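Local structure of proto-oncogene vav (Homo sapiens, 6NEW) at residues F317-D322 against Q326-F331; A244-P249 against K290-L295; M35-K40 against V190-E195; G127-Q132 against M173-R178. The protein probably acts as a guanine nucleotide exchange factor for Rac-type GTPases, joining a RhoGEF domain to a PH domain and a zinc-binding C1 domain. All blocks are in the same frame, centred on the assembly; numbering follows the deposited sequence.

Interaction 1 (F317-D322 against Q326-F331); sequences FLLIED and QGYELF
Tyr328 pairs with Leu319 in a beta hairpin of the PH domain, and the base of its side chain and one ring edge lie against the Leu319 carbonyl. CB of Tyr328 lies 3.8 Å from Leu319 O. Further out, CD2 of Tyr328 brings the ring edge to 3.7 Å from Leu319 O, close to the plane of the ring, and also sits 4.2 Å from CD2 of Leu319. Gln326 CD covers one ring face off-centre, and the terminal OH reaches a weak hydrogen bond with Asp291. The same Leu319 carbonyl accepts the backbone N of Tyr328 at 2.8 Å. Further along this face, Leu330 CD2 comes 3.7 Å from Phe317 CE1, while Leu330 CB sits over the Phe317 ring; chi1 of 63° holds that ring between its own backbone N and carbonyl carbon. Phe345 of helix 335-352 touches Phe317, Leu319 and Leu330. On the other face of the sheet, Leu318 CD2 lies 3.9 Å from CG of Glu329, whose OE1 is hydrogen-bonded to Thr258. The chemistry is thus divided: backbone bonds, among them Glu321 N to Gln326 O at 2.8 Å, set the register, whereas apolar side chains tie the hairpin to the helix.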
# COMPACT_ATOMS: atom_id res chain seq x y z
N PHE A 317 27.69 -13.98 -10.57
CA PHE A 317 27.86 -13.72 -9.16
C PHE A 317 27.58 -15.05 -8.48
O PHE A 317 26.95 -15.94 -9.08
CB PHE A 317 27.02 -12.57 -8.61
CG PHE A 317 25.51 -12.65 -8.65
CD1 PHE A 317 24.80 -13.27 -7.62
CD2 PHE A 317 24.79 -11.98 -9.64
CE1 PHE A 317 23.40 -13.29 -7.63
CE2 PHE A 317 23.40 -11.99 -9.64
CZ PHE A 317 22.71 -12.66 -8.65
N LEU A 318 28.10 -15.20 -7.26
CA LEU A 318 27.98 -16.40 -6.44
C LEU A 318 26.93 -16.20 -5.37
O LEU A 318 26.75 -15.10 -4.86
CB LEU A 318 29.34 -16.73 -5.77
CG LEU A 318 30.59 -16.72 -6.67
CD1 LEU A 318 31.86 -16.53 -5.83
CD2 LEU A 318 30.68 -18.00 -7.50
N LEU A 319 26.23 -17.28 -5.05
CA LEU A 319 25.20 -17.35 -4.02
C LEU A 319 25.64 -18.52 -3.13
O LEU A 319 25.53 -19.68 -3.52
CB LEU A 319 23.80 -17.56 -4.66
CG LEU A 319 22.61 -17.76 -3.69
CD1 LEU A 319 22.33 -16.50 -2.88
CD2 LEU A 319 21.37 -18.14 -4.44
N ILE A 320 26.26 -18.19 -2.01
CA ILE A 320 26.90 -19.18 -1.13
C ILE A 320 26.25 -19.34 0.22
O ILE A 320 25.98 -18.34 0.86
CB ILE A 320 28.43 -18.82 -0.99
CG1 ILE A 320 29.17 -18.84 -2.35
CG2 ILE A 320 29.14 -19.75 0.03
CD1 ILE A 320 30.40 -17.95 -2.35
N GLU A 321 26.08 -20.59 0.70
CA GLU A 321 25.54 -20.89 2.04
C GLU A 321 26.59 -20.44 3.04
O GLU A 321 27.77 -20.76 2.86
CB GLU A 321 25.18 -22.38 2.17
CG GLU A 321 24.24 -22.72 3.33
CD GLU A 321 24.88 -23.04 4.67
OE1 GLU A 321 26.12 -23.25 4.72
OE2 GLU A 321 24.14 -23.11 5.68
N ASP A 322 26.19 -19.63 4.04
CA ASP A 322 27.07 -18.97 5.03
C ASP A 322 27.98 -19.91 5.85
O ASP A 322 28.88 -19.41 6.54
CB ASP A 322 26.28 -18.01 5.96
CG ASP A 322 25.13 -18.60 6.73
OD1 ASP A 322 25.01 -19.84 6.76
OD2 ASP A 322 24.36 -17.82 7.34
N GLN A 326 26.74 -25.20 0.57
CA GLN A 326 26.35 -25.09 -0.83
C GLN A 326 26.87 -23.78 -1.39
O GLN A 326 27.03 -22.83 -0.65
CB GLN A 326 24.81 -25.18 -0.95
CG GLN A 326 24.24 -25.17 -2.38
CD GLN A 326 24.83 -26.23 -3.31
OE1 GLN A 326 25.77 -25.96 -4.08
NE2 GLN A 326 24.27 -27.44 -3.25
N GLY A 327 27.11 -23.76 -2.70
CA GLY A 327 27.59 -22.61 -3.44
C GLY A 327 27.15 -22.66 -4.89
O GLY A 327 27.64 -23.48 -5.67
N TYR A 328 26.22 -21.79 -5.25
CA TYR A 328 25.71 -21.70 -6.63
C TYR A 328 26.49 -20.63 -7.40
O TYR A 328 27.05 -19.71 -6.80
CB TYR A 328 24.21 -21.32 -6.64
CG TYR A 328 23.30 -22.28 -5.90
CD1 TYR A 328 22.75 -23.39 -6.53
CD2 TYR A 328 22.95 -22.04 -4.57
CE1 TYR A 328 21.92 -24.28 -5.85
CE2 TYR A 328 22.09 -22.91 -3.89
CZ TYR A 328 21.59 -24.03 -4.52
OH TYR A 328 20.75 -24.88 -3.85
N GLU A 329 26.49 -20.75 -8.73
CA GLU A 329 27.07 -19.79 -9.67
C GLU A 329 25.91 -19.40 -10.56
O GLU A 329 25.26 -20.28 -11.13
CB GLU A 329 28.18 -20.41 -10.53
CG GLU A 329 29.43 -20.85 -9.79
CD GLU A 329 30.60 -21.13 -10.73
OE1 GLU A 329 30.35 -21.62 -11.86
OE2 GLU A 329 31.76 -20.86 -10.35
N LEU A 330 25.59 -18.12 -10.61
CA LEU A 330 24.43 -17.63 -11.32
C LEU A 330 24.87 -16.86 -12.52
O LEU A 330 25.55 -15.84 -12.39
CB LEU A 330 23.55 -16.78 -10.35
CG LEU A 330 22.43 -17.47 -9.52
CD1 LEU A 330 22.91 -18.69 -8.81
CD2 LEU A 330 21.90 -16.54 -8.47
N PHE A 331 24.48 -17.36 -13.71
CA PHE A 331 24.87 -16.73 -14.98
C PHE A 331 23.70 -16.06 -15.67
O PHE A 331 22.66 -16.69 -15.88
CB PHE A 331 25.54 -17.73 -15.94
CG PHE A 331 26.80 -18.38 -15.42
CD1 PHE A 331 26.73 -19.54 -14.65
CD2 PHE A 331 28.05 -17.88 -15.76
CE1 PHE A 331 27.90 -20.15 -14.18
CE2 PHE A 331 29.22 -18.49 -15.30
CZ PHE A 331 29.14 -19.61 -14.50

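Interaction 2 (A244-P249 against K290-L295); sequences AHYGRP and KDFVNL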
# COMPACT_ATOMS: atom_id res chain seq x y z
N ALA A 244 3.39 -16.20 -0.56
CA ALA A 244 3.12 -15.07 0.33
C ALA A 244 3.92 -15.17 1.63
O ALA A 244 4.21 -14.13 2.22
CB ALA A 244 1.63 -14.96 0.62
N HIS A 245 4.29 -16.40 2.06
CA HIS A 245 5.12 -16.65 3.25
C HIS A 245 6.54 -16.13 3.09
O HIS A 245 7.21 -15.96 4.10
CB HIS A 245 5.22 -18.16 3.55
CG HIS A 245 3.99 -18.75 4.17
ND1 HIS A 245 3.37 -19.87 3.61
CD2 HIS A 245 3.31 -18.39 5.28
CE1 HIS A 245 2.33 -20.12 4.38
NE2 HIS A 245 2.25 -19.26 5.41
N TYR A 246 7.01 -15.91 1.85
CA TYR A 246 8.39 -15.54 1.59
C TYR A 246 8.58 -14.07 1.27
O TYR A 246 9.69 -13.66 0.96
CB TYR A 246 8.99 -16.48 0.52
CG TYR A 246 9.01 -17.90 1.05
CD1 TYR A 246 9.80 -18.25 2.14
CD2 TYR A 246 8.09 -18.85 0.59
CE1 TYR A 246 9.73 -19.52 2.72
CE2 TYR A 246 8.03 -20.13 1.14
CZ TYR A 246 8.84 -20.46 2.22
OH TYR A 246 8.82 -21.72 2.76
N GLY A 247 7.54 -13.29 1.51
CA GLY A 247 7.53 -11.85 1.32
C GLY A 247 7.19 -11.42 -0.09
O GLY A 247 6.49 -12.13 -0.82
N ARG A 248 7.74 -10.28 -0.47
CA ARG A 248 7.54 -9.60 -1.72
C ARG A 248 8.44 -10.08 -2.83
O ARG A 248 9.65 -10.12 -2.64
CB ARG A 248 7.74 -8.08 -1.55
CG ARG A 248 6.66 -7.41 -0.73
CD ARG A 248 6.96 -5.94 -0.58
NE ARG A 248 5.91 -5.27 0.18
CZ ARG A 248 5.81 -5.29 1.51
NH1 ARG A 248 6.71 -5.93 2.24
NH2 ARG A 248 4.80 -4.67 2.11
N PRO A 249 7.86 -10.33 -4.05
CA PRO A 249 8.71 -10.66 -5.21
C PRO A 249 9.67 -9.52 -5.50
O PRO A 249 9.34 -8.35 -5.29
CB PRO A 249 7.70 -10.82 -6.35
CG PRO A 249 6.41 -11.12 -5.69
CD PRO A 249 6.44 -10.28 -4.43
N LYS A 290 12.63 -27.03 -8.69
CA LYS A 290 13.76 -27.96 -8.60
C LYS A 290 14.58 -27.71 -7.35
O LYS A 290 15.01 -28.65 -6.69
CB LYS A 290 14.66 -27.85 -9.85
CG LYS A 290 13.96 -28.10 -11.20
CD LYS A 290 14.03 -29.56 -11.66
CE LYS A 290 12.81 -30.36 -11.26
NZ LYS A 290 12.98 -31.81 -11.53
N ASP A 291 14.80 -26.42 -7.03
CA ASP A 291 15.60 -26.04 -5.89
C ASP A 291 14.99 -24.86 -5.14
O ASP A 291 14.73 -23.81 -5.72
CB ASP A 291 17.03 -25.71 -6.35
CG ASP A 291 18.17 -26.21 -5.47
OD1 ASP A 291 17.99 -26.23 -4.22
OD2 ASP A 291 19.25 -26.51 -6.01
N PHE A 292 14.79 -25.05 -3.83
CA PHE A 292 14.30 -24.00 -2.95
C PHE A 292 15.44 -23.51 -2.04
O PHE A 292 15.94 -24.26 -1.19
CB PHE A 292 13.07 -24.47 -2.14
CG PHE A 292 12.34 -23.33 -1.48
CD1 PHE A 292 11.33 -22.64 -2.15
CD2 PHE A 292 12.67 -22.92 -0.19
CE1 PHE A 292 10.67 -21.57 -1.55
CE2 PHE A 292 12.00 -21.86 0.42
CZ PHE A 292 11.01 -21.19 -0.27
N VAL A 293 15.85 -22.26 -2.22
CA VAL A 293 16.93 -21.62 -1.46
C VAL A 293 16.35 -20.64 -0.43
O VAL A 293 15.65 -19.72 -0.84
CB VAL A 293 17.95 -20.92 -2.43
CG1 VAL A 293 19.11 -20.32 -1.66
CG2 VAL A 293 18.46 -21.87 -3.52
N ASN A 294 16.57 -20.86 0.89
CA ASN A 294 16.12 -19.95 1.96
C ASN A 294 17.23 -18.94 2.05
O ASN A 294 18.35 -19.33 2.33
CB ASN A 294 15.96 -20.67 3.32
CG ASN A 294 14.88 -21.71 3.35
OD1 ASN A 294 13.71 -21.40 3.54
ND2 ASN A 294 15.26 -22.97 3.17
N LEU A 295 16.97 -17.69 1.78
CA LEU A 295 18.05 -16.70 1.80
C LEU A 295 18.56 -16.28 3.21
O LEU A 295 19.54 -15.52 3.28
CB LEU A 295 17.69 -15.47 0.97
CG LEU A 295 17.45 -15.75 -0.50
CD1 LEU A 295 16.83 -14.56 -1.15
CD2 LEU A 295 18.76 -16.20 -1.23
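A chi1 of -63° sets CG of Tyr246 anti to its carbonyl carbon, and a chi1 of -166° sends CG of Phe292 anti to the backbone N, so that the two rings come at each other from opposite directions. They meet in a T-shaped (edge-to-face) pair with Phe292 as the edge. Its CZ stands 3.3 Å above the plane of the Tyr246 ring, displaced toward the rim that bears the hydroxyl, and the closest approach is 3.4 Å between Phe292 CZ and Tyr246 CZ. The centroids are 4.8 Å apart and the planes are inclined at 60°, a tilted version of the perpendicular T. CB of His245 lies over the opposite face of the tyrosine, again toward the rim. Phe292 belongs to strand 286-294 of the PH domain sheet, just past a classic beta bulge at Lys290 and Asp291, whereas Tyr246 sits in the loop leading into strand 249-258; the pair lays the loop between strands 236-237 and 249-258 against strand 286-294. The hydroxyl of Tyr246 is hydrogen-bonded to Gln241, within the same connection. An alanine at Tyr246 is likely to leave the edge of Phe292 without an aromatic face to rest on and Gln241 without its hydroxyl partner. Beside the stack, Asn294 OD1 lies at the edge of the Phe292 ring, in its plane, and 4.5 Å from Tyr246 CE1.

Interaction 3 (M35-K40 against V190-E195); sequences MTEYDK and VKHTQE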
# COMPACT_ATOMS: atom_id res chain seq x y z
N MET A 35 -2.71 39.48 0.46
CA MET A 35 -3.65 39.05 1.50
C MET A 35 -2.84 38.68 2.76
O MET A 35 -1.77 38.08 2.63
CB MET A 35 -4.49 37.86 1.00
CG MET A 35 -5.54 37.38 1.98
SD MET A 35 -6.53 36.00 1.38
CE MET A 35 -7.79 36.87 0.51
N THR A 36 -3.32 39.04 3.96
CA THR A 36 -2.62 38.75 5.22
C THR A 36 -2.60 37.25 5.55
O THR A 36 -3.38 36.48 4.98
CB THR A 36 -3.18 39.57 6.40
OG1 THR A 36 -4.46 39.08 6.78
CG2 THR A 36 -3.25 41.07 6.12
N GLU A 37 -1.71 36.86 6.48
CA GLU A 37 -1.59 35.48 6.96
C GLU A 37 -2.87 35.03 7.64
O GLU A 37 -3.32 33.93 7.37
CB GLU A 37 -0.37 35.32 7.90
CG GLU A 37 0.97 35.40 7.18
CD GLU A 37 1.27 34.24 6.25
OE1 GLU A 37 1.84 33.24 6.73
OE2 GLU A 37 0.96 34.35 5.05
N TYR A 38 -3.50 35.91 8.46
CA TYR A 38 -4.78 35.60 9.12
C TYR A 38 -5.88 35.41 8.07
O TYR A 38 -6.60 34.41 8.13
CB TYR A 38 -5.18 36.69 10.15
CG TYR A 38 -6.57 36.52 10.74
CD1 TYR A 38 -6.81 35.61 11.76
CD2 TYR A 38 -7.64 37.27 10.26
CE1 TYR A 38 -8.09 35.45 12.30
CE2 TYR A 38 -8.92 37.11 10.78
CZ TYR A 38 -9.14 36.21 11.81
OH TYR A 38 -10.41 36.05 12.32
N ASP A 39 -5.97 36.33 7.09
CA ASP A 39 -6.96 36.26 6.00
C ASP A 39 -6.77 35.01 5.14
O ASP A 39 -7.77 34.39 4.78
CB ASP A 39 -6.96 37.54 5.14
CG ASP A 39 -7.54 38.79 5.80
OD1 ASP A 39 -8.43 38.64 6.68
OD2 ASP A 39 -7.14 39.91 5.40
N LYS A 40 -5.51 34.60 4.88
CA LYS A 40 -5.16 33.39 4.13
C LYS A 40 -5.50 32.15 4.95
O LYS A 40 -6.00 31.17 4.40
CB LYS A 40 -3.67 33.37 3.75
CG LYS A 40 -3.38 33.96 2.38
CD LYS A 40 -1.90 34.13 2.14
CE LYS A 40 -1.60 34.82 0.83
NZ LYS A 40 -0.14 34.97 0.60
N VAL A 190 -1.29 25.04 8.09
CA VAL A 190 -0.10 25.05 8.94
C VAL A 190 0.82 26.21 8.50
O VAL A 190 1.25 27.00 9.35
CB VAL A 190 0.63 23.67 8.94
CG1 VAL A 190 2.07 23.78 9.41
CG2 VAL A 190 -0.13 22.66 9.79
N LYS A 191 1.05 26.33 7.18
CA LYS A 191 1.85 27.36 6.50
C LYS A 191 1.41 28.80 6.87
O LYS A 191 2.25 29.70 6.88
CB LYS A 191 1.76 27.12 4.98
CG LYS A 191 2.65 27.98 4.09
CD LYS A 191 2.38 27.63 2.63
CE LYS A 191 3.16 28.47 1.65
NZ LYS A 191 2.81 28.12 0.25
N HIS A 192 0.11 29.01 7.21
CA HIS A 192 -0.45 30.32 7.55
C HIS A 192 -0.82 30.52 9.02
O HIS A 192 -1.33 31.59 9.36
CB HIS A 192 -1.65 30.66 6.64
CG HIS A 192 -1.32 30.70 5.19
ND1 HIS A 192 -2.12 30.07 4.25
CD2 HIS A 192 -0.28 31.29 4.55
CE1 HIS A 192 -1.54 30.30 3.08
NE2 HIS A 192 -0.43 31.02 3.21
N THR A 193 -0.56 29.55 9.91
CA THR A 193 -0.84 29.70 11.34
C THR A 193 0.34 30.41 12.01
O THR A 193 1.46 29.90 11.97
CB THR A 193 -1.23 28.35 11.96
OG1 THR A 193 -2.41 27.88 11.32
CG2 THR A 193 -1.46 28.44 13.47
N GLN A 194 0.10 31.61 12.60
CA GLN A 194 1.13 32.42 13.25
C GLN A 194 1.54 31.91 14.64
O GLN A 194 2.74 31.70 14.87
CB GLN A 194 0.72 33.90 13.30
N GLU A 195 0.55 31.70 15.55
CA GLU A 195 0.77 31.22 16.92
C GLU A 195 1.45 29.85 16.90
O GLU A 195 0.86 28.87 16.41
CB GLU A 195 -0.55 31.17 17.71
CG GLU A 195 -0.33 31.06 19.21
CD GLU A 195 -1.41 30.32 19.97
OE1 GLU A 195 -1.40 29.07 19.97
OE2 GLU A 195 -2.26 31.00 20.60
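Lys40 lays the aliphatic part of its side chain over one face of the His192 imidazole. Its CB lies 3.7 Å from the ring centroid and only 11° off the normal, a well-centred CH-pi contact, and the extended chain then carries CD to 3.6 Å from His192 NE2. The ring is sandwiched, since CG of Lys191 lies over the opposite face, toward the rim. Glu37 comes from another direction: bent at chi2 (-68°), it turns its carboxylate back to the ring, at 83° to the imidazole plane. Glu37 OE1 sits at the ring edge, in plane, 3.6 Å from His192 CD2, and Glu37 OE2 approaches the same carbon at 3.3 Å. His192 thus plugs into the first turn of helix 37-71, whose side chains Arg41 and Cys44 it also touches. Thr36 caps the start of that turn, its OG1 accepting Asp39 N at 3.2 Å. His192 itself lies just beyond helix 182-191, in the link to helix 196-235, so the contact joins the start of one long helix of the RhoGEF bundle to the turn before another. A serine in place of His192 would probably open a gap beneath Lys40 CB and leave the Glu37 carboxylate freer to swing. Glu37 OE2 is 4.1 Å and Lys40 NZ 4.7 Å from His192 NE2; the carboxylate might favour a protonated imidazole and the ammonium oppose it, so the two neighbours would probably pull the ring's ionisation in opposite senses.

Interaction 4 (G127-Q132 against M173-R178); sequences GRYCSQ and MVPMQR
The ring of Tyr129 meets the pyrrolidine of Pro175 obliquely, with its outer half doing the touching. CE2 of Tyr129 lies 3.6 Å from Pro175 CB, and the Tyr129 hydroxyl oxygen approaches Pro175 CG at 3.5 Å and CD at 3.7 Å. Around this pair, Ile84 packs against the tyrosine and Tyr55 against the proline. The phenol is not left to carbon alone, because its OH is hydrogen-bonded to the carbonyl of Leu172, just ahead of the second helix. With CG opposite the backbone N (chi1 -171°), the Tyr129 ring reaches over to Pro175. Within the all-helical RhoGEF domain, this is where helix 125-131 meets helix 174-179; the two short segments cross at -126° with their axes 10.0 Å apart. One residue on from each ring a second point of contact forms, Cys130 SG resting 3.6 Å from Met176 CG and 3.9 Å from Met176 CB. The methionine then bends at chi3, and its SD and CE lie farther from Cys130 than CG does. Val216 of helix 196-235 packs on Cys130, while Arg178, one turn beyond Val174, forms a salt bridge with Glu52 of helix 37-71.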
# COMPACT_ATOMS: atom_id res chain seq x y z
N GLY A 127 -8.78 2.07 3.59
CA GLY A 127 -7.92 0.95 3.23
C GLY A 127 -8.76 -0.06 2.46
O GLY A 127 -8.51 -0.28 1.27
N ARG A 128 -9.86 -0.53 3.12
CA ARG A 128 -10.88 -1.44 2.56
C ARG A 128 -11.50 -0.89 1.26
O ARG A 128 -11.79 -1.68 0.36
CB ARG A 128 -11.98 -1.72 3.61
CG ARG A 128 -12.90 -2.92 3.29
CD ARG A 128 -14.03 -2.99 4.32
NE ARG A 128 -14.93 -4.13 4.13
CZ ARG A 128 -15.96 -4.16 3.29
NH1 ARG A 128 -16.21 -3.12 2.49
NH2 ARG A 128 -16.74 -5.23 3.22
N TYR A 129 -11.68 0.46 1.15
CA TYR A 129 -12.26 1.12 -0.03
C TYR A 129 -11.32 1.13 -1.21
O TYR A 129 -11.67 0.60 -2.26
CB TYR A 129 -12.74 2.58 0.27
CG TYR A 129 -13.54 3.20 -0.86
CD1 TYR A 129 -14.91 2.95 -1.00
CD2 TYR A 129 -12.93 3.99 -1.83
CE1 TYR A 129 -15.63 3.46 -2.08
CE2 TYR A 129 -13.64 4.50 -2.91
CZ TYR A 129 -15.00 4.24 -3.03
OH TYR A 129 -15.71 4.76 -4.09
N CYS A 130 -10.17 1.80 -1.06
CA CYS A 130 -9.19 2.06 -2.10
C CYS A 130 -8.56 0.80 -2.67
O CYS A 130 -8.14 0.81 -3.84
CB CYS A 130 -8.14 3.06 -1.62
SG CYS A 130 -8.83 4.68 -1.21
N SER A 131 -8.56 -0.28 -1.89
CA SER A 131 -8.06 -1.56 -2.36
C SER A 131 -9.01 -2.10 -3.44
O SER A 131 -8.57 -2.41 -4.55
CB SER A 131 -7.93 -2.54 -1.19
OG SER A 131 -9.15 -2.94 -0.61
N GLN A 132 -10.33 -2.12 -3.13
CA GLN A 132 -11.40 -2.63 -3.98
C GLN A 132 -12.04 -1.60 -4.96
O GLN A 132 -13.13 -1.87 -5.44
CB GLN A 132 -12.50 -3.29 -3.11
CG GLN A 132 -12.05 -4.60 -2.45
CD GLN A 132 -12.91 -5.08 -1.29
OE1 GLN A 132 -13.57 -4.30 -0.58
NE2 GLN A 132 -12.87 -6.37 -1.03
N MET A 173 -14.66 7.45 -7.89
CA MET A 173 -13.24 7.83 -7.83
C MET A 173 -13.02 9.03 -6.89
O MET A 173 -11.88 9.32 -6.51
CB MET A 173 -12.70 8.13 -9.24
N VAL A 174 -14.12 9.70 -6.48
CA VAL A 174 -14.10 10.85 -5.57
C VAL A 174 -13.58 10.45 -4.15
O VAL A 174 -12.69 11.16 -3.68
CB VAL A 174 -15.46 11.61 -5.54
CG1 VAL A 174 -15.41 12.81 -4.59
CG2 VAL A 174 -15.89 12.05 -6.93
N PRO A 175 -14.07 9.37 -3.48
CA PRO A 175 -13.56 9.06 -2.12
C PRO A 175 -12.05 8.80 -2.00
O PRO A 175 -11.48 9.16 -0.97
CB PRO A 175 -14.38 7.83 -1.71
CG PRO A 175 -15.60 7.90 -2.53
CD PRO A 175 -15.13 8.41 -3.86
N MET A 176 -11.41 8.21 -3.04
CA MET A 176 -9.96 7.98 -3.02
C MET A 176 -9.25 9.33 -3.02
O MET A 176 -8.35 9.55 -2.21
CB MET A 176 -9.47 7.10 -4.20
CG MET A 176 -7.99 6.66 -4.06
SD MET A 176 -7.08 6.21 -5.57
CE MET A 176 -6.76 7.86 -6.27
N GLN A 177 -9.70 10.24 -3.90
CA GLN A 177 -9.14 11.58 -4.04
C GLN A 177 -9.30 12.43 -2.79
O GLN A 177 -8.37 13.16 -2.45
CB GLN A 177 -9.69 12.28 -5.28
CG GLN A 177 -9.11 11.70 -6.55
CD GLN A 177 -9.79 12.21 -7.76
OE1 GLN A 177 -9.18 12.95 -8.50
NE2 GLN A 177 -11.04 11.84 -7.99
N ARG A 178 -10.43 12.30 -2.06
CA ARG A 178 -10.69 13.05 -0.84
C ARG A 178 -9.73 12.72 0.31
O ARG A 178 -9.12 13.64 0.86
CB ARG A 178 -12.16 12.94 -0.38
CG ARG A 178 -12.50 13.76 0.87
CD ARG A 178 -12.56 15.25 0.58
NE ARG A 178 -12.81 16.03 1.80
CZ ARG A 178 -12.48 17.31 1.94
NH1 ARG A 178 -11.86 17.96 0.96
NH2 ARG A 178 -12.74 17.94 3.07

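How the interactions relate
The four contacts illustrate how a multidomain chain is secured locally. Interactions 1 and 2 share the PH sheet, their centres about 16 Å apart, and meet directly: Leu319 CD1 packs 3.9 Å from Leu295 CD2, and Val293 touches both Leu319 and Tyr328. Interactions 3 and 4 belong to the helical RhoGEF bundle, about 31 Å apart between centres; interaction 4 is nested in the chain loop that interaction 3 closes, and helices 174-179 and 182-191 follow each other. Interaction 2 comes within about 13 Å of interaction 4, nearest atoms, whereas interactions 1 and 3 are about 61 Å apart between centres. None supplies a zinc ligand, but His245 and Arg248 of interaction 2 are hydrogen-bonded to Tyr387 of the C1 domain.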